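Local coordinates for protein ATP-dependent DNA helicase PIF1 (Candida albicans, PDB 7OTJ) that unwinds DNA in the 5'-3' direction by coupling ATP hydrolysis to translocation along single strands, and probably resolves G-quadruplexes to protect nuclear and mitochondrial genomes, at residues 393-406 with 416-428. Numbering follows the deposited sequence.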
# COMPACT_ATOMS: atom_id res chain seq x y z
N ASP A 393 -25.15 0.53 16.43
CA ASP A 393 -24.83 -0.02 15.12
C ASP A 393 -25.11 -1.52 15.01
O ASP A 393 -25.17 -2.04 13.89
CB ASP A 393 -23.36 0.25 14.78
CG ASP A 393 -23.06 1.73 14.62
OD1 ASP A 393 -23.94 2.47 14.14
OD2 ASP A 393 -21.94 2.15 14.99
N LEU A 394 -25.29 -2.21 16.14
CA LEU A 394 -25.65 -3.63 16.11
C LEU A 394 -27.06 -3.82 15.58
O LEU A 394 -27.35 -4.86 14.96
CB LEU A 394 -25.53 -4.24 17.50
CG LEU A 394 -24.13 -4.64 17.98
CD1 LEU A 394 -24.23 -5.44 19.28
CD2 LEU A 394 -23.40 -5.44 16.91
N MET A 395 -27.96 -2.87 15.83
CA MET A 395 -29.31 -2.94 15.29
C MET A 395 -29.28 -3.10 13.77
O MET A 395 -30.06 -3.88 13.21
CB MET A 395 -30.10 -1.69 15.68
CG MET A 395 -30.52 -1.63 17.14
SD MET A 395 -31.76 -2.88 17.56
CE MET A 395 -32.11 -2.47 19.28
N LYS A 396 -28.40 -2.36 13.10
CA LYS A 396 -28.29 -2.47 11.64
C LYS A 396 -27.81 -3.84 11.19
O LYS A 396 -28.06 -4.22 10.04
CB LYS A 396 -27.36 -1.38 11.12
CG LYS A 396 -27.85 0.03 11.39
CD LYS A 396 -26.73 0.92 11.91
CE LYS A 396 -25.55 0.93 10.95
NZ LYS A 396 -25.92 1.47 9.61
N ASP A 397 -27.12 -4.59 12.04
CA ASP A 397 -26.63 -5.93 11.69
C ASP A 397 -27.80 -6.92 11.71
O ASP A 397 -28.17 -7.46 12.75
CB ASP A 397 -25.53 -6.38 12.65
CG ASP A 397 -24.24 -5.61 12.46
OD1 ASP A 397 -24.15 -4.45 12.93
OD2 ASP A 397 -23.29 -6.16 11.86
N TYR A 398 -28.40 -7.14 10.53
CA TYR A 398 -29.39 -8.20 10.39
C TYR A 398 -28.77 -9.60 10.44
O TYR A 398 -29.51 -10.58 10.57
CB TYR A 398 -30.17 -8.03 9.08
CG TYR A 398 -31.07 -6.81 9.08
CD1 TYR A 398 -32.35 -6.87 9.63
CD2 TYR A 398 -30.64 -5.60 8.54
CE1 TYR A 398 -33.18 -5.75 9.64
CE2 TYR A 398 -31.47 -4.49 8.55
CZ TYR A 398 -32.73 -4.57 9.10
OH TYR A 398 -33.55 -3.46 9.11
N LYS A 399 -27.45 -9.70 10.30
CA LYS A 399 -26.67 -10.92 10.46
C LYS A 399 -26.90 -11.93 9.34
O LYS A 399 -26.56 -13.11 9.50
CB LYS A 399 -26.95 -11.59 11.82
CG LYS A 399 -25.89 -11.35 12.89
CD LYS A 399 -26.02 -9.98 13.53
CE LYS A 399 -27.16 -9.95 14.54
NZ LYS A 399 -27.22 -8.64 15.25
N ASN A 400 -27.43 -11.48 8.21
CA ASN A 400 -27.87 -12.28 7.07
C ASN A 400 -28.37 -13.66 7.50
O ASN A 400 -29.39 -13.75 8.19
CB ASN A 400 -26.71 -12.41 6.07
CG ASN A 400 -27.15 -12.93 4.72
OD1 ASN A 400 -27.13 -14.14 4.47
ND2 ASN A 400 -27.54 -12.03 3.83
N LYS A 401 -27.67 -14.74 7.12
CA LYS A 401 -27.67 -15.98 7.89
C LYS A 401 -26.30 -16.60 8.14
O LYS A 401 -26.17 -17.38 9.09
CB LYS A 401 -28.57 -17.04 7.22
CG LYS A 401 -30.05 -16.72 7.30
CD LYS A 401 -30.88 -17.85 6.72
CE LYS A 401 -32.36 -17.54 6.86
NZ LYS A 401 -33.20 -18.59 6.25
N LYS A 402 -25.27 -16.29 7.34
CA LYS A 402 -24.11 -17.16 7.23
C LYS A 402 -22.81 -16.38 7.18
O LYS A 402 -22.68 -15.43 6.40
CB LYS A 402 -24.21 -18.04 5.97
CG LYS A 402 -25.09 -19.27 6.13
CD LYS A 402 -25.31 -19.93 4.78
CE LYS A 402 -26.06 -21.25 4.91
NZ LYS A 402 -25.23 -22.32 5.52
N TYR A 403 -21.80 -16.80 8.02
CA TYR A 403 -20.52 -16.12 7.92
C TYR A 403 -19.50 -16.97 7.17
O TYR A 403 -19.53 -18.21 7.24
CB TYR A 403 -19.97 -15.79 9.31
CG TYR A 403 -20.76 -14.74 10.06
CD1 TYR A 403 -21.82 -14.07 9.46
CD2 TYR A 403 -20.43 -14.41 11.37
CE1 TYR A 403 -22.54 -13.11 10.15
CE2 TYR A 403 -21.14 -13.46 12.06
CZ TYR A 403 -22.19 -12.81 11.45
OH TYR A 403 -22.89 -11.86 12.16
N PRO A 404 -18.59 -16.34 6.42
CA PRO A 404 -17.50 -17.09 5.78
C PRO A 404 -16.53 -17.67 6.80
O PRO A 404 -16.19 -17.02 7.80
CB PRO A 404 -16.82 -16.04 4.89
CG PRO A 404 -17.83 -14.98 4.70
CD PRO A 404 -18.62 -14.94 5.98
N LEU A 405 -16.07 -18.88 6.53
CA LEU A 405 -15.00 -19.52 7.29
C LEU A 405 -13.72 -19.42 6.47
O LEU A 405 -13.62 -20.01 5.39
CB LEU A 405 -15.34 -20.97 7.60
CG LEU A 405 -14.33 -21.72 8.47
CD1 LEU A 405 -14.19 -21.03 9.81
CD2 LEU A 405 -14.77 -23.16 8.65
N VAL A 406 -12.74 -18.67 6.98
CA VAL A 406 -11.56 -18.31 6.20
C VAL A 406 -10.30 -18.70 6.97
O VAL A 406 -10.19 -18.41 8.17
CB VAL A 406 -11.55 -16.81 5.87
CG1 VAL A 406 -10.36 -16.48 4.98
CG2 VAL A 406 -12.84 -16.40 5.18
N PHE A 416 -0.93 -21.23 9.37
CA PHE A 416 -2.26 -20.75 9.05
C PHE A 416 -3.01 -20.42 10.34
O PHE A 416 -2.57 -20.75 11.44
CB PHE A 416 -3.06 -21.79 8.24
CG PHE A 416 -2.35 -22.27 7.00
CD1 PHE A 416 -1.58 -21.41 6.24
CD2 PHE A 416 -2.47 -23.60 6.60
CE1 PHE A 416 -0.94 -21.87 5.10
CE2 PHE A 416 -1.83 -24.05 5.46
CZ PHE A 416 -1.06 -23.19 4.71
N ARG A 417 -4.16 -19.76 10.18
CA ARG A 417 -5.09 -19.58 11.29
C ARG A 417 -6.48 -19.38 10.72
O ARG A 417 -6.75 -18.36 10.09
CB ARG A 417 -4.68 -18.39 12.16
CG ARG A 417 -5.60 -18.17 13.35
CD ARG A 417 -4.88 -17.43 14.47
NE ARG A 417 -4.51 -16.07 14.10
CZ ARG A 417 -5.16 -14.99 14.49
NH1 ARG A 417 -6.23 -15.06 15.25
NH2 ARG A 417 -4.71 -13.79 14.10
N THR A 418 -7.35 -20.36 10.93
CA THR A 418 -8.72 -20.31 10.44
C THR A 418 -9.59 -19.59 11.45
O THR A 418 -9.51 -19.87 12.66
CB THR A 418 -9.25 -21.71 10.16
OG1 THR A 418 -8.33 -22.41 9.31
CG2 THR A 418 -10.61 -21.65 9.49
N VAL A 419 -10.44 -18.68 10.97
CA VAL A 419 -11.29 -17.86 11.82
C VAL A 419 -12.62 -17.64 11.12
O VAL A 419 -12.74 -17.79 9.90
CB VAL A 419 -10.63 -16.50 12.18
CG1 VAL A 419 -9.48 -16.69 13.15
CG2 VAL A 419 -10.16 -15.79 10.92
N VAL A 420 -13.62 -17.29 11.91
CA VAL A 420 -14.95 -16.98 11.40
C VAL A 420 -15.05 -15.47 11.21
O VAL A 420 -14.96 -14.70 12.17
CB VAL A 420 -16.05 -17.49 12.34
CG1 VAL A 420 -15.67 -17.24 13.80
CG2 VAL A 420 -17.39 -16.85 12.00
N VAL A 421 -15.23 -15.03 9.96
CA VAL A 421 -15.15 -13.62 9.60
C VAL A 421 -16.52 -12.99 9.77
O VAL A 421 -17.45 -13.30 9.03
CB VAL A 421 -14.63 -13.44 8.17
CG1 VAL A 421 -14.56 -11.97 7.81
CG2 VAL A 421 -13.28 -14.10 7.99
N GLU A 422 -16.65 -12.09 10.75
CA GLU A 422 -17.88 -11.37 11.02
C GLU A 422 -17.95 -10.08 10.21
O GLU A 422 -16.93 -9.56 9.75
CB GLU A 422 -17.98 -11.06 12.52
CG GLU A 422 -18.14 -12.29 13.39
CD GLU A 422 -18.39 -11.95 14.84
OE1 GLU A 422 -17.57 -11.22 15.44
OE2 GLU A 422 -19.43 -12.39 15.39
N PRO A 423 -19.15 -9.52 10.00
CA PRO A 423 -19.24 -8.25 9.29
C PRO A 423 -18.72 -7.09 10.13
O PRO A 423 -18.77 -7.11 11.36
CB PRO A 423 -20.75 -8.10 9.02
CG PRO A 423 -21.40 -8.91 10.07
CD PRO A 423 -20.48 -10.07 10.32
N GLU A 424 -18.21 -6.07 9.44
CA GLU A 424 -17.64 -4.89 10.06
C GLU A 424 -18.30 -3.65 9.48
O GLU A 424 -18.97 -3.70 8.45
CB GLU A 424 -16.13 -4.81 9.83
CG GLU A 424 -15.34 -5.86 10.57
CD GLU A 424 -15.52 -5.76 12.06
OE1 GLU A 424 -15.87 -6.77 12.69
OE2 GLU A 424 -15.32 -4.65 12.60
N GLN A 425 -18.12 -2.52 10.16
CA GLN A 425 -18.70 -1.25 9.73
C GLN A 425 -17.60 -0.26 9.35
O GLN A 425 -16.64 -0.07 10.11
CB GLN A 425 -19.59 -0.65 10.83
CG GLN A 425 -20.27 0.64 10.41
CD GLN A 425 -20.95 1.36 11.56
OE1 GLN A 425 -20.59 1.19 12.72
NE2 GLN A 425 -21.94 2.19 11.23
N TRP A 426 -17.75 0.36 8.19
CA TRP A 426 -16.93 1.48 7.75
C TRP A 426 -17.80 2.72 7.73
O TRP A 426 -18.92 2.69 7.21
CB TRP A 426 -16.32 1.23 6.37
CG TRP A 426 -15.29 0.13 6.33
CD1 TRP A 426 -13.93 0.28 6.34
CD2 TRP A 426 -15.54 -1.28 6.26
NE1 TRP A 426 -13.32 -0.95 6.29
CE2 TRP A 426 -14.28 -1.93 6.24
CE3 TRP A 426 -16.70 -2.06 6.22
CZ2 TRP A 426 -14.16 -3.31 6.18
CZ3 TRP A 426 -16.57 -3.44 6.16
CH2 TRP A 426 -15.31 -4.05 6.14
N THR A 427 -17.30 3.82 8.30
CA THR A 427 -18.08 5.03 8.46
C THR A 427 -17.31 6.22 7.91
O THR A 427 -16.09 6.32 8.10
CB THR A 427 -18.42 5.29 9.93
OG1 THR A 427 -17.21 5.42 10.69
CG2 THR A 427 -19.26 4.16 10.51
N THR A 428 -18.01 7.07 7.17
CA THR A 428 -17.61 8.45 6.98
C THR A 428 -18.24 9.28 8.09
O THR A 428 -19.46 9.20 8.30
CB THR A 428 -18.04 8.94 5.60
OG1 THR A 428 -17.25 8.29 4.59
CG2 THR A 428 -17.86 10.43 5.48
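Tyr403 lies against Glu422 and Pro423 just beyond the paired part of an antiparallel beta hairpin, strands 404-409 and 416-420, in the antiparallel sheet that includes the SH3-like 2B region of the helicase. The hairpin assignment rests on the axes of 404-406 and 416-420, which run at 167° to one another, and on three backbone hydrogen bonds. Val406 and Val419 exchange two of these, Val406 N to Val419 O (3.0 Å) and Val419 N to Val406 O (2.8 Å), which defines a hydrogen-bonded pair; Val421 N to Pro404 O (3.1 Å) is the third. Leu405 and Val420 form the non-hydrogen-bonded pair between them.

Shape complementarity follows the two faces. On the face of Leu405, CD1 of that residue abuts Thr418 CG2 at 3.6 Å, the two side chains crossing at about a right angle. On the face of Val406 and Val419, Val406 CG2 meets Val421 CG2 (3.7 Å), a branch-to-branch contact with the residue whose N gives the bond to Pro404 O; Phe408 and Pro443 also pack on Val421.

With chi1 at -68°, CG of Tyr403 lies anti to its carbonyl carbon, and the ring reaches along residues 420-423. Val420 CG2 fits at the ring edge, in plane, while Glu422 CG comes within 3.5 Å of Tyr403 CE2. Phe442 of strand 435-446 meets the same ring at a steep interplanar angle and touches Pro423 too. Pro423 CD and Glu422 CA cover one ring face; the proline CD makes a CH-pi contact 3.9 Å from the Tyr403 centroid, 29° off the ring normal.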